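Local coordinates for protein proabylysin (Pyrococcus abyssi, PDB 4JIU) that probably hydrolyses peptide bonds with zinc once activated, and is captured here as the zymogen of abylysin, a soluble minigluzincin metallopeptidase, at residues M28-V33 with L100-V105; I40-A45 with Y56-E61. The protein carries 1 engineered substitution. One frame throughout, in Å; residues are numbered along the deposited sequence. Where two conformers were deposited one is given.

From the N terminus the chain forms helix 2-13 and strand 20-23 before reaching 28-33, the first half of contact 1. Strand 31-34 then turns back into strand 39-42, its antiparallel neighbour in the sheet, where contact 2 begins. Contact 2 closes first, against helix 51-67; contact 1 closes only at the C-terminal tail. The short loop of contact 2 lies wholly within the long one of contact 1, without crossing it. Contact 1 ties the tail to edge strand 31-34, contact 2 the sheet to the zinc-binding helix. They meet at the metal, which His60 and Val105 both bind, and probable backbone hydrogen bonds link Arg32 O to Thr41 N and Ile30 O to Asp43 N (both 2.9 Å).

Contact 1 (M28-V33 with L100-V105); sequences MSIARV and LQRNMV. With ZN (zinc ion), chain B.
Ile30 has the largest share of the contact with the C-terminal tail. Ile30 CB lies 4.1 Å from Asn103 O, the same carbonyl oxygen that accepts the bond from Ile30 N. The side chain then forks. Ile30 CG1, between the backbone N and the carbonyl carbon (chi1 64°), packs on Met104 CB at 3.9 Å. Ile30 CD1 goes on to meet Leu100 CD1 at 4.0 Å, the two side chains crossing at about a right angle. The other branch, Ile30 CG2, touches Arg102 CB at 3.6 Å and sits over one face of the guanidinium, toward its rim. That guanidinium has its salt-bridge partner in Asp43.

Two backbone bonds fix the register: Ile30 N to Asn103 O (2.9 Å), and a straighter one, Val105 N to Ala31 O (2.9 Å, 171° at the hydrogen). Tail and strand run the same way, so the tail lies along an edge of the sheet. This pairing delivers the terminal carboxylate to the metal: Val105 O binds zinc at 2.0 Å, beside His60, His64 and His72. The chemistry is consistent with a zymogen whose own C terminus occupies the metal site and would obstruct substrate there.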
loop_
_atom_site.group_PDB
_atom_site.type_symbol
_atom_site.label_atom_id
_atom_site.label_comp_id
_atom_site.label_asym_id
_atom_site.label_seq_id
_atom_site.Cartn_x
_atom_site.Cartn_y
_atom_site.Cartn_z
ATOM N N MET A 28 0.707 0.784 -15.737
ATOM C CA MET A 28 -0.006 -0.478 -15.569
ATOM C C MET A 28 -0.603 -0.655 -14.200
ATOM O O MET A 28 -1.409 -1.565 -14.045
ATOM C CB MET A 28 0.965 -1.604 -15.827
ATOM C CG MET A 28 1.389 -1.655 -17.275
ATOM S SD MET A 28 0.054 -1.720 -18.465
ATOM C CE MET A 28 -0.683 -3.313 -18.159
ATOM N N SER A 29 -0.239 0.195 -13.231
ATOM C CA SER A 29 -0.752 0.151 -11.887
ATOM C C SER A 29 -0.752 1.543 -11.274
ATOM O O SER A 29 -0.319 2.512 -11.905
ATOM C CB SER A 29 0.115 -0.804 -11.028
ATOM O OG SER A 29 1.310 -0.226 -10.604
ATOM N N ILE A 30 -1.183 1.585 -10.028
ATOM C CA ILE A 30 -1.046 2.826 -9.286
ATOM C C ILE A 30 -0.026 2.752 -8.156
ATOM O O ILE A 30 0.236 3.774 -7.551
ATOM C CB ILE A 30 -2.397 3.247 -8.676
ATOM C CG1 ILE A 30 -2.856 2.191 -7.636
ATOM C CG2 ILE A 30 -3.347 3.515 -9.817
ATOM C CD1 ILE A 30 -4.252 2.512 -7.157
ATOM N N ALA A 31 0.518 1.571 -7.876
ATOM C CA ALA A 31 1.531 1.444 -6.830
ATOM C C ALA A 31 2.240 0.135 -6.970
ATOM O O ALA A 31 1.642 -0.870 -7.329
ATOM C CB ALA A 31 0.867 1.535 -5.472
ATOM N N ARG A 32 3.529 0.164 -6.602
ATOM C CA ARG A 32 4.316 -1.073 -6.583
ATOM C C ARG A 32 5.504 -0.895 -5.624
ATOM O O ARG A 32 5.717 0.213 -5.164
ATOM C CB ARG A 32 4.804 -1.430 -7.963
ATOM C CG ARG A 32 5.810 -0.409 -8.471
ATOM C CD ARG A 32 6.368 -0.763 -9.809
ATOM N NE ARG A 32 7.239 0.245 -10.379
ATOM C CZ ARG A 32 7.283 0.614 -11.643
ATOM N NH1 ARG A 32 6.514 0.085 -12.598
ATOM N NH2 ARG A 32 8.120 1.551 -12.096
ATOM N N VAL A 33 6.190 -1.964 -5.299
ATOM C CA VAL A 33 7.361 -1.919 -4.444
ATOM C C VAL A 33 8.602 -2.389 -5.183
ATOM O O VAL A 33 8.578 -3.091 -6.182
ATOM C CB VAL A 33 7.211 -2.773 -3.170
ATOM C CG1 VAL A 33 5.995 -2.277 -2.377
ATOM C CG2 VAL A 33 7.164 -4.246 -3.435
ATOM N N LEU A 100 -10.160 5.139 -9.825
ATOM C CA LEU A 100 -9.003 5.296 -10.667
ATOM C C LEU A 100 -8.983 4.367 -11.869
ATOM O O LEU A 100 -8.201 4.630 -12.792
ATOM C CB LEU A 100 -7.714 5.100 -9.843
ATOM C CG LEU A 100 -7.498 6.136 -8.731
ATOM C CD1 LEU A 100 -6.149 5.862 -8.049
ATOM C CD2 LEU A 100 -7.588 7.572 -9.230
ATOM N N GLN A 101 -9.790 3.316 -11.849
ATOM C CA GLN A 101 -9.902 2.361 -12.933
ATOM C C GLN A 101 -8.582 1.692 -13.236
ATOM O O GLN A 101 -8.322 1.328 -14.356
ATOM C CB GLN A 101 -10.486 3.049 -14.178
ATOM C CG GLN A 101 -11.893 3.555 -13.913
ATOM C CD GLN A 101 -12.959 2.522 -13.784
ATOM O OE1 GLN A 101 -13.019 1.630 -14.688
ATOM N NE2 GLN A 101 -13.818 2.584 -12.785
ATOM N N ARG A 102 -7.776 1.541 -12.228
ATOM C CA ARG A 102 -6.416 0.985 -12.284
ATOM C C ARG A 102 -6.221 0.255 -10.965
ATOM O O ARG A 102 -6.814 0.611 -9.940
ATOM C CB ARG A 102 -5.359 2.075 -12.433
ATOM C CG ARG A 102 -5.621 3.109 -13.545
ATOM C CD ARG A 102 -4.908 4.445 -13.271
ATOM N NE ARG A 102 -3.490 4.306 -13.379
ATOM C CZ ARG A 102 -2.573 5.254 -13.233
ATOM N NH1 ARG A 102 -2.952 6.509 -12.958
ATOM N NH2 ARG A 102 -1.338 4.824 -13.378
ATOM N N ASN A 103 -5.370 -0.744 -11.017
ATOM C CA ASN A 103 -5.028 -1.731 -10.053
ATOM C C ASN A 103 -3.779 -1.333 -9.264
ATOM O O ASN A 103 -2.943 -0.672 -9.899
ATOM C CB ASN A 103 -4.697 -3.058 -10.799
ATOM C CG ASN A 103 -5.761 -3.552 -11.733
ATOM O OD1 ASN A 103 -5.601 -3.764 -12.940
ATOM N ND2 ASN A 103 -6.936 -3.770 -11.138
ATOM N N MET A 104 -3.496 -1.669 -8.000
ATOM C CA MET A 104 -2.172 -1.621 -7.386
ATOM C C MET A 104 -1.554 -3.000 -7.483
ATOM O O MET A 104 -2.373 -3.955 -7.491
ATOM C CB MET A 104 -2.231 -1.252 -5.899
ATOM C CG MET A 104 -2.792 -2.296 -4.940
ATOM S SD MET A 104 -3.411 -1.529 -3.423
ATOM C CE MET A 104 -4.920 -0.821 -4.022
ATOM N N VAL A 105 -0.242 -3.101 -7.457
ATOM C CA VAL A 105 0.377 -4.431 -7.431
ATOM C C VAL A 105 0.228 -4.994 -6.011
ATOM O O VAL A 105 -0.240 -6.158 -5.859
ATOM C CB VAL A 105 1.839 -4.331 -7.894
ATOM C CG1 VAL A 105 2.520 -5.672 -7.789
ATOM C CG2 VAL A 105 1.910 -3.793 -9.324
ATOM O OXT VAL A 105 0.511 -4.310 -5.022
HETATM ZN ZN ZN B . -0.418 -6.561 -3.889
#

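Contact 2 (I40-A45 with Y56-E61); sequences ITLDPA and YILIHE. With ZN (zinc ion), chain B.
Ile40, Leu58 and Leu42 bury the most surface here and join strand 40-42 to helix 56-61. Ile40 points toward the helix. With CG2 anti to the backbone N and CG1 beside it (chi1 -59°), its two branches spread over the aliphatic base of Glu61: CG2 lies 4.0 Å from Glu61 CB and CD1 4.1 Å from the same carbon. Ile40 CD1 also approaches Leu58 CD2, at 4.4 Å. Leu58 CD2 has a second neighbour in Leu42 CD1, likewise at 4.4 Å, which makes this methyl common to both strand residues. The other methyl of Leu42, CD2, makes the tighter contact, 3.8 Å from Ile57 CG2. Cutting Ile40 back to an alanine is likely to leave Leu58 CD2 without one of its two strand neighbours and to open a gap beside the base of Glu61.

The Glu61 chain is bent at chi2, and its carboxylate turns away from the strand. Glu61 follows His60 in the sequence HExxH, and in gluzincins such a glutamate serves as the general base, a role it probably has here too. On another side of the helix His60 NE2 binds zinc at 2.0 Å. Tyr56 OH accepts from His60 ND1 (3.0 Å, 161°) at the ring edge and in its plane, which, together with the zinc bond at NE2, would hold the ring in its rotation; Tyr56 OH is in turn bonded to Glu93.

The short axes pass 9.8 Å apart at 146°, nearer antiparallel than perpendicular, so the helix lies along the strand at a slant. Leu5 and Leu6 of helix 2-13 pack on Leu58 and Ile40, Ala31 of strand 31-34 reaches Leu42, Ile57 and Glu61, and Ile96 of helix 88-100 adjoins Ile57.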
loop_
_atom_site.group_PDB
_atom_site.type_symbol
_atom_site.label_atom_id
_atom_site.label_comp_id
_atom_site.label_asym_id
_atom_site.label_seq_id
_atom_site.Cartn_x
_atom_site.Cartn_y
_atom_site.Cartn_z
ATOM N N ILE A 40 8.542 2.213 -2.181
ATOM C CA ILE A 40 7.151 2.169 -2.638
ATOM C C ILE A 40 7.002 3.275 -3.678
ATOM O O ILE A 40 7.296 4.426 -3.351
ATOM C CB ILE A 40 6.150 2.353 -1.505
ATOM C CG1 ILE A 40 6.286 1.300 -0.404
ATOM C CG2 ILE A 40 4.750 2.452 -2.115
ATOM C CD1 ILE A 40 5.509 1.564 0.855
ATOM N N THR A 41 6.605 2.936 -4.887
ATOM C CA THR A 41 6.344 3.933 -5.923
ATOM C C THR A 41 4.861 4.045 -6.129
ATOM O O THR A 41 4.156 3.044 -6.287
ATOM C CB THR A 41 7.066 3.505 -7.205
ATOM O OG1 THR A 41 8.479 3.408 -6.967
ATOM C CG2 THR A 41 6.853 4.551 -8.288
ATOM N N LEU A 42 4.362 5.296 -6.116
ATOM C CA LEU A 42 2.972 5.609 -6.220
ATOM C C LEU A 42 2.764 6.474 -7.459
ATOM O O LEU A 42 3.513 7.439 -7.664
ATOM C CB LEU A 42 2.482 6.453 -5.038
ATOM C CG LEU A 42 2.760 5.857 -3.633
ATOM C CD1 LEU A 42 2.394 6.907 -2.604
ATOM C CD2 LEU A 42 2.042 4.540 -3.470
ATOM N N ASP A 43 1.725 6.204 -8.185
ATOM C CA ASP A 43 1.279 7.101 -9.266
ATOM C C ASP A 43 0.741 8.382 -8.655
ATOM O O ASP A 43 0.145 8.327 -7.585
ATOM C CB ASP A 43 0.210 6.417 -10.086
ATOM C CG ASP A 43 -0.191 7.225 -11.286
ATOM O OD1 ASP A 43 -1.108 8.064 -11.144
ATOM O OD2 ASP A 43 0.421 7.050 -12.362
ATOM N N PRO A 44 0.956 9.555 -9.275
ATOM C CA PRO A 44 0.462 10.779 -8.685
ATOM C C PRO A 44 -1.027 10.781 -8.373
ATOM O O PRO A 44 -1.455 11.520 -7.450
ATOM C CB PRO A 44 0.784 11.838 -9.755
ATOM C CG PRO A 44 1.853 11.259 -10.590
ATOM C CD PRO A 44 1.750 9.767 -10.472
ATOM N N ALA A 45 -1.825 9.986 -9.074
ATOM C CA ALA A 45 -3.250 9.956 -8.741
ATOM C C ALA A 45 -3.531 9.502 -7.315
ATOM O O ALA A 45 -4.564 9.856 -6.717
ATOM C CB ALA A 45 -3.917 9.037 -9.743
ATOM N N TYR A 56 -4.628 2.565 2.833
ATOM C CA TYR A 56 -4.704 1.187 2.348
ATOM C C TYR A 56 -3.557 0.865 1.424
ATOM O O TYR A 56 -2.941 -0.173 1.479
ATOM C CB TYR A 56 -6.095 0.885 1.714
ATOM C CG TYR A 56 -6.053 -0.516 1.172
ATOM C CD1 TYR A 56 -6.152 -1.594 2.064
ATOM C CD2 TYR A 56 -5.810 -0.843 -0.134
ATOM C CE1 TYR A 56 -6.083 -2.867 1.629
ATOM C CE2 TYR A 56 -5.669 -2.119 -0.572
ATOM C CZ TYR A 56 -5.805 -3.162 0.319
ATOM O OH TYR A 56 -5.701 -4.468 -0.073
ATOM N N ILE A 57 -3.340 1.741 0.418
ATOM C CA ILE A 57 -2.274 1.485 -0.532
ATOM C C ILE A 57 -0.928 1.326 0.174
ATOM O O ILE A 57 -0.168 0.419 -0.147
ATOM C CB ILE A 57 -2.245 2.577 -1.628
ATOM C CG1 ILE A 57 -3.529 2.508 -2.469
ATOM C CG2 ILE A 57 -0.986 2.451 -2.460
ATOM C CD1 ILE A 57 -3.747 3.674 -3.343
ATOM N N LEU A 58 -0.616 2.235 1.088
ATOM C CA LEU A 58 0.633 2.144 1.818
ATOM C C LEU A 58 0.728 0.862 2.605
ATOM O O LEU A 58 1.786 0.214 2.637
ATOM C CB LEU A 58 0.812 3.372 2.705
ATOM C CG LEU A 58 1.070 4.673 1.946
ATOM C CD1 LEU A 58 1.128 5.836 2.930
ATOM C CD2 LEU A 58 2.327 4.662 1.127
ATOM N N ILE A 59 -0.336 0.481 3.323
ATOM C CA ILE A 59 -0.356 -0.748 4.095
ATOM C C ILE A 59 -0.203 -1.950 3.173
ATOM O O ILE A 59 0.567 -2.875 3.534
ATOM C CB ILE A 59 -1.614 -0.820 4.959
ATOM C CG1 ILE A 59 -1.582 0.143 6.154
ATOM C CG2 ILE A 59 -1.901 -2.255 5.404
ATOM C CD1 ILE A 59 -0.619 -0.252 7.250
ATOM N N HIS A 60 -0.903 -1.975 2.060
ATOM C CA HIS A 60 -0.811 -3.072 1.111
ATOM C C HIS A 60 0.608 -3.228 0.634
ATOM O O HIS A 60 1.171 -4.342 0.580
ATOM C CB HIS A 60 -1.814 -2.816 -0.016
ATOM C CG HIS A 60 -1.823 -3.906 -1.050
ATOM N ND1 HIS A 60 -2.892 -4.761 -1.196
ATOM C CD2 HIS A 60 -0.977 -4.317 -2.022
ATOM C CE1 HIS A 60 -2.677 -5.627 -2.177
ATOM N NE2 HIS A 60 -1.466 -5.384 -2.688
ATOM N N GLU A 61 1.205 -2.114 0.210
ATOM C CA GLU A 61 2.567 -2.205 -0.320
ATOM C C GLU A 61 3.612 -2.547 0.759
ATOM O O GLU A 61 4.485 -3.359 0.546
ATOM C CB GLU A 61 2.923 -0.958 -1.094
ATOM C CG GLU A 61 2.025 -0.705 -2.294
ATOM C CD GLU A 61 1.980 -1.835 -3.291
ATOM O OE1 GLU A 61 2.858 -2.693 -3.408
ATOM O OE2 GLU A 61 0.953 -1.856 -4.034
HETATM ZN ZN ZN B . -0.418 -6.561 -3.889
#